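Local coordinates for ABC transporter sugar binding protein (Xanthomonas axonopodis pv. citri, PDB 3UOR), which probably binds maltose or related sugars in the periplasm as the solute-binding component of an ABC importer, at residues 67-78 / 93-102; 115-125 / 341-349. One frame throughout, in Å; residues are numbered along the deposited sequence.

Interaction 1: residues 67-78 / 93-102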
loop_
_atom_site.group_PDB
_atom_site.type_symbol
_atom_site.label_atom_id
_atom_site.label_comp_id
_atom_site.label_asym_id
_atom_site.label_seq_id
_atom_site.Cartn_x
_atom_site.Cartn_y
_atom_site.Cartn_z
ATOM N N MET A 67 -5.884 -6.406 -13.501
ATOM C CA MET A 67 -4.715 -5.595 -13.193
ATOM C C MET A 67 -3.510 -5.973 -14.062
ATOM O O MET A 67 -2.778 -5.105 -14.547
ATOM C CB MET A 67 -4.369 -5.711 -11.710
ATOM C CG MET A 67 -3.460 -4.607 -11.186
ATOM S SD MET A 67 -4.362 -3.180 -10.562
ATOM C CE MET A 67 -4.338 -2.103 -11.986
ATOM N N THR A 68 -3.311 -7.271 -14.265
ATOM C CA THR A 68 -2.159 -7.751 -15.018
ATOM C C THR A 68 -2.149 -7.259 -16.464
ATOM O O THR A 68 -1.117 -7.319 -17.133
ATOM C CB THR A 68 -2.080 -9.289 -15.000
ATOM O OG1 THR A 68 -3.287 -9.837 -15.548
ATOM C CG2 THR A 68 -1.903 -9.784 -13.579
ATOM N N ALA A 69 -3.293 -6.779 -16.943
ATOM C CA ALA A 69 -3.413 -6.284 -18.312
ATOM C C ALA A 69 -3.714 -4.794 -18.353
ATOM O O ALA A 69 -3.767 -4.188 -19.422
ATOM C CB ALA A 69 -4.497 -7.037 -19.036
ATOM N N ALA A 70 -3.917 -4.207 -17.182
ATOM C CA ALA A 70 -4.373 -2.831 -17.093
ATOM C C ALA A 70 -3.344 -1.843 -17.622
ATOM O O ALA A 70 -3.688 -0.920 -18.360
ATOM C CB ALA A 70 -4.732 -2.500 -15.672
ATOM N N HIS A 71 -2.085 -2.029 -17.244
ATOM C CA HIS A 71 -1.038 -1.106 -17.665
ATOM C C HIS A 71 -0.820 -1.090 -19.181
ATOM O O HIS A 71 -0.542 -0.043 -19.760
ATOM C CB HIS A 71 0.281 -1.404 -16.957
ATOM C CG HIS A 71 1.262 -0.280 -17.042
ATOM N ND1 HIS A 71 2.032 -0.047 -18.162
ATOM C CD2 HIS A 71 1.582 0.693 -16.155
ATOM C CE1 HIS A 71 2.792 1.015 -17.957
ATOM N NE2 HIS A 71 2.537 1.482 -16.747
ATOM N N GLU A 72 -0.941 -2.248 -19.820
ATOM C CA GLU A 72 -0.838 -2.316 -21.273
ATOM C C GLU A 72 -2.067 -1.724 -21.926
ATOM O O GLU A 72 -1.963 -0.951 -22.878
ATOM C CB GLU A 72 -0.687 -3.756 -21.750
ATOM C CG GLU A 72 0.734 -4.265 -21.786
ATOM C CD GLU A 72 0.835 -5.614 -22.471
ATOM O OE1 GLU A 72 0.307 -5.747 -23.599
ATOM O OE2 GLU A 72 1.436 -6.539 -21.880
ATOM N N LYS A 73 -3.241 -2.105 -21.435
ATOM C CA LYS A 73 -4.465 -1.627 -22.057
ATOM C C LYS A 73 -4.499 -0.094 -22.065
ATOM O O LYS A 73 -5.019 0.520 -22.997
ATOM C CB LYS A 73 -5.701 -2.214 -21.368
ATOM C CG LYS A 73 -7.014 -1.734 -21.974
ATOM C CD LYS A 73 -8.168 -2.680 -21.688
ATOM C CE LYS A 73 -9.310 -2.435 -22.671
ATOM N NZ LYS A 73 -10.408 -3.438 -22.563
ATOM N N LEU A 74 -3.914 0.512 -21.033
ATOM C CA LEU A 74 -3.933 1.963 -20.870
ATOM C C LEU A 74 -2.940 2.654 -21.788
ATOM O O LEU A 74 -3.312 3.564 -22.525
ATOM C CB LEU A 74 -3.665 2.348 -19.420
ATOM C CG LEU A 74 -4.889 2.290 -18.501
ATOM C CD1 LEU A 74 -4.464 2.388 -17.040
ATOM C CD2 LEU A 74 -5.906 3.376 -18.856
ATOM N N LEU A 75 -1.678 2.240 -21.736
ATOM C CA LEU A 75 -0.685 2.732 -22.682
ATOM C C LEU A 75 -1.212 2.560 -24.104
ATOM O O LEU A 75 -1.077 3.451 -24.943
ATOM C CB LEU A 75 0.638 1.983 -22.522
ATOM C CG LEU A 75 1.401 2.246 -21.227
ATOM C CD1 LEU A 75 2.738 1.525 -21.260
ATOM C CD2 LEU A 75 1.599 3.740 -21.031
ATOM N N THR A 76 -1.829 1.411 -24.354
ATOM C CA THR A 76 -2.419 1.108 -25.651
ATOM C C THR A 76 -3.580 2.040 -25.997
ATOM O O THR A 76 -3.594 2.651 -27.067
ATOM C CB THR A 76 -2.893 -0.358 -25.715
ATOM O OG1 THR A 76 -1.755 -1.223 -25.855
ATOM C CG2 THR A 76 -3.848 -0.563 -26.889
ATOM N N ALA A 77 -4.554 2.139 -25.096
ATOM C CA ALA A 77 -5.688 3.030 -25.308
ATOM C C ALA A 77 -5.214 4.468 -25.483
ATOM O O ALA A 77 -5.803 5.235 -26.246
ATOM C CB ALA A 77 -6.670 2.932 -24.156
ATOM N N PHE A 78 -4.149 4.832 -24.776
ATOM C CA PHE A 78 -3.572 6.160 -24.930
ATOM C C PHE A 78 -3.231 6.407 -26.390
ATOM O O PHE A 78 -3.888 7.199 -27.056
ATOM C CB PHE A 78 -2.315 6.309 -24.078
ATOM C CG PHE A 78 -1.617 7.630 -24.252
ATOM C CD1 PHE A 78 -2.342 8.802 -24.373
ATOM C CD2 PHE A 78 -0.231 7.700 -24.275
ATOM C CE1 PHE A 78 -1.699 10.022 -24.527
ATOM C CE2 PHE A 78 0.420 8.917 -24.422
ATOM C CZ PHE A 78 -0.315 10.079 -24.550
ATOM N N TRP A 93 1.564 4.233 -10.262
ATOM C CA TRP A 93 1.434 4.474 -11.693
ATOM C C TRP A 93 1.261 5.951 -12.036
ATOM O O TRP A 93 1.481 6.343 -13.169
ATOM C CB TRP A 93 0.245 3.700 -12.263
ATOM C CG TRP A 93 0.417 2.231 -12.223
ATOM C CD1 TRP A 93 1.444 1.544 -11.648
ATOM C CD2 TRP A 93 -0.461 1.248 -12.781
ATOM N NE1 TRP A 93 1.258 0.195 -11.810
ATOM C CE2 TRP A 93 0.097 -0.012 -12.505
ATOM C CE3 TRP A 93 -1.660 1.312 -13.486
ATOM C CZ2 TRP A 93 -0.502 -1.192 -12.908
ATOM C CZ3 TRP A 93 -2.253 0.144 -13.884
ATOM C CH2 TRP A 93 -1.673 -1.094 -13.600
ATOM N N LEU A 94 0.844 6.769 -11.075
ATOM C CA LEU A 94 0.575 8.190 -11.348
ATOM C C LEU A 94 1.736 8.932 -12.012
ATOM O O LEU A 94 1.520 9.644 -12.991
ATOM C CB LEU A 94 0.190 8.926 -10.066
ATOM C CG LEU A 94 -1.236 9.425 -9.907
ATOM C CD1 LEU A 94 -2.215 8.310 -10.184
ATOM C CD2 LEU A 94 -1.416 9.958 -8.507
ATOM N N PRO A 95 2.965 8.798 -11.467
ATOM C CA PRO A 95 4.066 9.593 -12.018
ATOM C C PRO A 95 4.249 9.330 -13.502
ATOM O O PRO A 95 4.518 10.250 -14.260
ATOM C CB PRO A 95 5.275 9.097 -11.231
ATOM C CG PRO A 95 4.715 8.700 -9.926
ATOM C CD PRO A 95 3.393 8.054 -10.269
ATOM N N GLU A 96 4.073 8.086 -13.918
ATOM C CA GLU A 96 4.196 7.753 -15.324
ATOM C C GLU A 96 3.114 8.413 -16.170
ATOM O O GLU A 96 3.420 9.073 -17.165
ATOM C CB GLU A 96 4.183 6.242 -15.545
ATOM C CG GLU A 96 4.294 5.875 -17.027
ATOM C CD GLU A 96 4.508 4.392 -17.255
ATOM O OE1 GLU A 96 4.581 3.639 -16.257
ATOM O OE2 GLU A 96 4.610 3.981 -18.430
ATOM N N PHE A 97 1.849 8.235 -15.795
ATOM C CA PHE A 97 0.782 8.835 -16.589
ATOM C C PHE A 97 0.779 10.361 -16.507
ATOM O O PHE A 97 0.358 11.036 -17.446
ATOM C CB PHE A 97 -0.571 8.198 -16.269
ATOM C CG PHE A 97 -0.670 6.783 -16.763
ATOM C CD1 PHE A 97 -1.204 6.505 -18.013
ATOM C CD2 PHE A 97 -0.176 5.738 -16.005
ATOM C CE1 PHE A 97 -1.266 5.194 -18.493
ATOM C CE2 PHE A 97 -0.232 4.415 -16.477
ATOM C CZ PHE A 97 -0.773 4.148 -17.719
ATOM N N ALA A 98 1.285 10.904 -15.403
ATOM C CA ALA A 98 1.415 12.353 -15.270
ATOM C C ALA A 98 2.498 12.883 -16.206
ATOM O O ALA A 98 2.284 13.843 -16.949
ATOM C CB ALA A 98 1.722 12.737 -13.834
ATOM N N LEU A 99 3.664 12.249 -16.180
ATOM C CA LEU A 99 4.766 12.696 -17.021
ATOM C C LEU A 99 4.539 12.370 -18.506
ATOM O O LEU A 99 5.179 12.947 -19.382
ATOM C CB LEU A 99 6.107 12.184 -16.478
ATOM C CG LEU A 99 6.279 12.611 -15.004
ATOM C CD1 LEU A 99 7.597 12.145 -14.413
ATOM C CD2 LEU A 99 6.128 14.125 -14.824
ATOM N N LEU A 100 3.602 11.473 -18.788
ATOM C CA LEU A 100 3.124 11.279 -20.153
ATOM C C LEU A 100 2.077 12.345 -20.515
ATOM O O LEU A 100 1.493 12.309 -21.599
ATOM C CB LEU A 100 2.480 9.907 -20.282
ATOM C CG LEU A 100 3.106 8.920 -21.250
ATOM C CD1 LEU A 100 4.605 8.987 -21.128
ATOM C CD2 LEU A 100 2.591 7.525 -20.954
ATOM N N ASP A 101 1.816 13.268 -19.590
ATOM C CA ASP A 101 0.816 14.322 -19.791
ATOM C C ASP A 101 -0.578 13.801 -20.192
ATOM O O ASP A 101 -1.256 14.396 -21.026
ATOM C CB ASP A 101 1.321 15.368 -20.803
ATOM C CG ASP A 101 0.448 16.622 -20.845
ATOM O OD1 ASP A 101 -0.039 17.059 -19.776
ATOM O OD2 ASP A 101 0.253 17.177 -21.953
ATOM N N THR A 102 -1.025 12.710 -19.583
ATOM C CA THR A 102 -2.360 12.194 -19.873
ATOM C C THR A 102 -3.373 12.567 -18.795
ATOM O O THR A 102 -4.573 12.291 -18.925
ATOM C CB THR A 102 -2.358 10.664 -19.955
ATOM O OG1 THR A 102 -2.005 10.117 -18.668
ATOM C CG2 THR A 102 -1.374 10.186 -21.017
#
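Trp93, His71 and Phe97 form an aromatic cluster between two nearly parallel helices, 67-78 and 94-99. Their short axes lie 12.5 Å apart, so large side chains fill the gap. Trp93 has the most surface buried by the contact. The His71 ring turns its edge to the face of the Trp93 six-membered ring, in a T-shaped pair with planes at 89°. His71 CD2 lies over the indole, and His71 CB adds a CH-pi contact, 4.3 Å from the centroid of the Trp93 six-membered ring. The methyl of Met67 comes obliquely to the indole, with Met67 CE 3.3 Å from Trp93 CH2, and Ala70 CB meets its edge. With CG anti to the backbone N (chi1 -163°), the His71 ring swings toward helix 94-99. There His71 NE2 donates to Glu96 OE1 at 3.0 Å. Glu96 OE1 lies in the imidazole plane, but the carboxylate is turned about 50° from it, and NE2 meets this oxygen from above the carboxylate plane. Phe97 turns its edge to the His71 face in an offset pair, with centroids 5.6 Å apart. Phe97 CZ also packs against Leu74 CB at 3.8 Å. Leu74 continues inward to Cys87 and Leu89 of strand 86-90. Further along, Leu75 CD2 touches Leu100 CD2. Thr102 CG2 sits over one face of Phe78, 3.7 Å from the ring centroid. Thr102 OG1 bonds back to Phe97 O, which fixes the methyl toward Phe78. This is helix packing within a solute-binding protein domain, made mostly of apolar and aromatic surfaces. The single hydrogen bond across it fixes the rotation of the His71 ring, and the nearby carboxylate would probably favour a protonated imidazole.

Interaction 2: residues 115-125 / 341-349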
loop_
_atom_site.group_PDB
_atom_site.type_symbol
_atom_site.label_atom_id
_atom_site.label_comp_id
_atom_site.label_asym_id
_atom_site.label_seq_id
_atom_site.Cartn_x
_atom_site.Cartn_y
_atom_site.Cartn_z
ATOM N N ILE A 115 -17.092 18.546 -0.875
ATOM C CA ILE A 115 -16.940 17.175 -0.412
ATOM C C ILE A 115 -15.466 16.769 -0.259
ATOM O O ILE A 115 -15.074 16.210 0.744
ATOM C CB ILE A 115 -17.687 16.188 -1.328
ATOM C CG1 ILE A 115 -19.190 16.216 -1.006
ATOM C CG2 ILE A 115 -17.149 14.768 -1.146
ATOM C CD1 ILE A 115 -20.051 15.874 -2.213
ATOM N N VAL A 116 -14.651 17.111 -1.238
ATOM C CA VAL A 116 -13.248 16.754 -1.221
ATOM C C VAL A 116 -12.385 17.836 -0.608
ATOM O O VAL A 116 -11.975 18.784 -1.274
ATOM C CB VAL A 116 -12.756 16.465 -2.628
ATOM C CG1 VAL A 116 -11.285 16.004 -2.595
ATOM C CG2 VAL A 116 -13.650 15.418 -3.268
ATOM N N ASP A 117 -12.068 17.654 0.661
ATOM C CA ASP A 117 -11.275 18.603 1.412
ATOM C C ASP A 117 -9.910 17.971 1.712
ATOM O O ASP A 117 -9.829 17.019 2.471
ATOM C CB ASP A 117 -12.034 18.905 2.705
ATOM C CG ASP A 117 -11.214 19.672 3.705
ATOM O OD1 ASP A 117 -10.120 20.167 3.345
ATOM O OD2 ASP A 117 -11.673 19.776 4.868
ATOM N N PRO A 118 -8.829 18.515 1.124
ATOM C CA PRO A 118 -7.518 17.873 1.248
ATOM C C PRO A 118 -7.075 17.743 2.690
ATOM O O PRO A 118 -6.383 16.784 3.020
ATOM C CB PRO A 118 -6.589 18.829 0.507
ATOM C CG PRO A 118 -7.495 19.553 -0.459
ATOM C CD PRO A 118 -8.768 19.743 0.311
ATOM N N ALA A 119 -7.467 18.680 3.546
ATOM C CA ALA A 119 -7.008 18.634 4.936
ATOM C C ALA A 119 -7.586 17.430 5.681
ATOM O O ALA A 119 -7.100 17.063 6.747
ATOM C CB ALA A 119 -7.368 19.943 5.676
ATOM N N ASP A 120 -8.634 16.822 5.134
ATOM C CA ASP A 120 -9.259 15.668 5.800
ATOM C C ASP A 120 -8.629 14.341 5.351
ATOM O O ASP A 120 -8.962 13.280 5.883
ATOM C CB ASP A 120 -10.761 15.658 5.525
ATOM C CG ASP A 120 -11.511 14.606 6.327
ATOM O OD1 ASP A 120 -12.319 13.858 5.715
ATOM O OD2 ASP A 120 -11.292 14.525 7.555
ATOM N N TYR A 121 -7.720 14.402 4.372
ATOM C CA TYR A 121 -7.073 13.196 3.851
ATOM C C TYR A 121 -5.753 12.924 4.569
ATOM O O TYR A 121 -5.002 13.845 4.891
ATOM C CB TYR A 121 -6.810 13.328 2.341
ATOM C CG TYR A 121 -8.042 13.089 1.493
ATOM C CD1 TYR A 121 -8.198 11.912 0.790
ATOM C CD2 TYR A 121 -9.064 14.035 1.415
ATOM C CE1 TYR A 121 -9.322 11.682 0.025
ATOM C CE2 TYR A 121 -10.196 13.807 0.643
ATOM C CZ TYR A 121 -10.314 12.635 -0.049
ATOM O OH TYR A 121 -11.418 12.382 -0.829
ATOM N N PHE A 122 -5.459 11.664 4.835
ATOM C CA PHE A 122 -4.190 11.367 5.491
ATOM C C PHE A 122 -3.064 11.956 4.636
ATOM O O PHE A 122 -3.071 11.814 3.416
ATOM C CB PHE A 122 -4.043 9.867 5.730
ATOM C CG PHE A 122 -5.153 9.286 6.568
ATOM C CD1 PHE A 122 -5.238 9.577 7.919
ATOM C CD2 PHE A 122 -6.109 8.456 6.004
ATOM C CE1 PHE A 122 -6.253 9.043 8.709
ATOM C CE2 PHE A 122 -7.133 7.922 6.779
ATOM C CZ PHE A 122 -7.213 8.232 8.138
ATOM N N PRO A 123 -2.129 12.673 5.270
ATOM C CA PRO A 123 -1.181 13.474 4.480
ATOM C C PRO A 123 -0.282 12.614 3.583
ATOM O O PRO A 123 -0.082 12.982 2.436
ATOM C CB PRO A 123 -0.369 14.231 5.546
ATOM C CG PRO A 123 -0.558 13.428 6.813
ATOM C CD PRO A 123 -1.951 12.851 6.720
ATOM N N GLY A 124 0.225 11.488 4.085
ATOM C CA GLY A 124 1.031 10.602 3.272
ATOM C C GLY A 124 0.224 10.034 2.109
ATOM O O GLY A 124 0.755 9.784 1.037
ATOM N N VAL A 125 -1.072 9.837 2.315
ATOM C CA VAL A 125 -1.943 9.356 1.238
ATOM C C VAL A 125 -2.202 10.441 0.177
ATOM O O VAL A 125 -2.115 10.181 -1.020
ATOM C CB VAL A 125 -3.266 8.843 1.808
ATOM C CG1 VAL A 125 -4.215 8.453 0.693
ATOM C CG2 VAL A 125 -2.997 7.648 2.742
ATOM N N PRO A 341 -10.612 3.497 3.829
ATOM C CA PRO A 341 -10.900 4.876 3.427
ATOM C C PRO A 341 -9.651 5.724 3.549
ATOM O O PRO A 341 -8.858 5.518 4.470
ATOM C CB PRO A 341 -11.938 5.318 4.452
ATOM C CG PRO A 341 -12.679 4.040 4.802
ATOM C CD PRO A 341 -11.547 3.002 4.848
ATOM N N PRO A 342 -9.483 6.690 2.644
ATOM C CA PRO A 342 -8.289 7.545 2.662
ATOM C C PRO A 342 -8.499 8.840 3.422
ATOM O O PRO A 342 -7.595 9.671 3.376
ATOM C CB PRO A 342 -8.082 7.872 1.184
ATOM C CG PRO A 342 -9.446 7.874 0.618
ATOM C CD PRO A 342 -10.245 6.830 1.394
ATOM N N ARG A 343 -9.638 9.020 4.101
ATOM C CA ARG A 343 -9.898 10.299 4.796
ATOM C C ARG A 343 -10.429 10.144 6.223
ATOM O O ARG A 343 -11.113 9.187 6.525
ATOM C CB ARG A 343 -10.823 11.220 3.967
ATOM C CG ARG A 343 -12.178 10.642 3.612
ATOM C CD ARG A 343 -12.986 11.576 2.688
ATOM N NE ARG A 343 -13.073 12.938 3.217
ATOM C CZ ARG A 343 -13.788 13.910 2.649
ATOM N NH1 ARG A 343 -14.504 13.666 1.551
ATOM N NH2 ARG A 343 -13.786 15.130 3.174
ATOM N N ARG A 344 -10.102 11.091 7.094
ATOM C CA ARG A 344 -10.421 10.954 8.509
ATOM C C ARG A 344 -11.897 10.899 8.781
ATOM O O ARG A 344 -12.337 10.200 9.688
ATOM C CB ARG A 344 -9.845 12.108 9.312
ATOM C CG ARG A 344 -8.381 12.164 9.211
ATOM C CD ARG A 344 -7.788 12.885 10.369
ATOM N NE ARG A 344 -6.361 13.009 10.109
ATOM C CZ ARG A 344 -5.854 13.912 9.286
ATOM N NH1 ARG A 344 -6.665 14.768 8.670
ATOM N NH2 ARG A 344 -4.547 13.962 9.084
ATOM N N SER A 345 -12.678 11.634 8.008
ATOM C CA SER A 345 -14.085 11.711 8.358
ATOM C C SER A 345 -14.806 10.389 8.087
ATOM O O SER A 345 -15.761 10.050 8.773
ATOM C CB SER A 345 -14.778 12.937 7.735
ATOM O OG SER A 345 -14.843 12.852 6.332
ATOM N N THR A 346 -14.337 9.620 7.113
ATOM C CA THR A 346 -14.937 8.307 6.905
ATOM C C THR A 346 -14.626 7.425 8.099
ATOM O O THR A 346 -15.442 6.606 8.496
ATOM C CB THR A 346 -14.417 7.629 5.660
ATOM O OG1 THR A 346 -14.568 8.517 4.559
ATOM C CG2 THR A 346 -15.218 6.366 5.379
ATOM N N TRP A 347 -13.439 7.616 8.673
ATOM C CA TRP A 347 -12.997 6.827 9.817
ATOM C C TRP A 347 -13.767 7.169 11.083
ATOM O O TRP A 347 -13.760 6.389 12.030
ATOM C CB TRP A 347 -11.486 6.981 10.038
ATOM C CG TRP A 347 -10.700 6.053 9.111
ATOM C CD1 TRP A 347 -10.243 6.344 7.865
ATOM C CD2 TRP A 347 -10.357 4.681 9.357
ATOM N NE1 TRP A 347 -9.610 5.249 7.323
ATOM C CE2 TRP A 347 -9.679 4.210 8.217
ATOM C CE3 TRP A 347 -10.551 3.810 10.435
ATOM C CZ2 TRP A 347 -9.180 2.912 8.129
ATOM C CZ3 TRP A 347 -10.062 2.517 10.344
ATOM C CH2 TRP A 347 -9.378 2.082 9.194
ATOM N N LYS A 348 -14.437 8.325 11.094
ATOM C CA LYS A 348 -15.217 8.728 12.269
ATOM C C LYS A 348 -16.617 8.117 12.265
ATOM O O LYS A 348 -17.279 8.083 13.290
ATOM C CB LYS A 348 -15.300 10.253 12.392
ATOM C CG LYS A 348 -13.963 10.928 12.726
ATOM C CD LYS A 348 -14.068 12.436 12.571
ATOM C CE LYS A 348 -12.725 13.056 12.177
ATOM N NZ LYS A 348 -12.870 14.095 11.093
ATOM N N LEU A 349 -17.073 7.651 11.104
ATOM C CA LEU A 349 -18.376 6.989 11.010
ATOM C C LEU A 349 -18.405 5.735 11.880
ATOM O O LEU A 349 -17.434 4.976 11.931
ATOM C CB LEU A 349 -18.717 6.659 9.552
ATOM C CG LEU A 349 -18.882 7.892 8.665
ATOM C CD1 LEU A 349 -19.057 7.502 7.221
ATOM C CD2 LEU A 349 -20.101 8.735 9.147
HETATM O O HOH W 1 -13.919 17.283 5.663
HETATM O O HOH W 2 -9.554 15.716 9.279
#
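A single beta bridge between Tyr121 and Arg343 joins the loop before helix 123-127 to the loop before the weakly bonded helix about 344-348. Arg344 N donates to Asp120 O at 2.7 Å, and Phe122 N donates to Pro342 O at 3.3 Å. Beside the bridge, Asp120 and Arg343 form a salt bridge. Asp120 OD1 takes Arg343 NE on its anti lone pair at 2.8 Å, and Ser345 N on its syn lone pair. Ser345 OG is a third donor to this oxygen, so Asp120 ties down the backbone and side chain of Ser345. Arg343 CB lies over the centre of the Tyr121 ring; the bend at chi3 (-52°) then lays one guanidinium face over Tyr121 CE2 while NE meets Asp120. Arg344 NH1 bonds to Ala119 O in the carbonyl plane, while Arg344 NE is paired with Glu366. A water links Arg344 NH1 to Asp120 OD2. The Phe122 ring turns its edge to the Trp347 face in an offset edge-to-face pair, with planes at 70° and Phe122 CZ 3.6 Å from Trp347 CD1. At the far end, Arg343 NH1 and NH2 both grip Ile115 O, at 2.7 and 3.0 Å.

In the fold
Both contacts are partly buried, and their centres lie 26 Å apart. They share no residues and do not touch, although their nearest atoms are about 8 Å apart. Interaction 1 joins two helices close in sequence, and its inner side chains rest on strands 30-36 and 86-90. Interaction 2 brings together loops more than 200 residues apart, and its inner side packs on strand 134-150. Those strands belong to one mixed sheet, so both contacts flank the same sheet. Their chemistry differs: interaction 1 relies on rings and aliphatic chains with one cross-bond, whereas interaction 2 uses backbone bridging, arginines and a shared carboxylate.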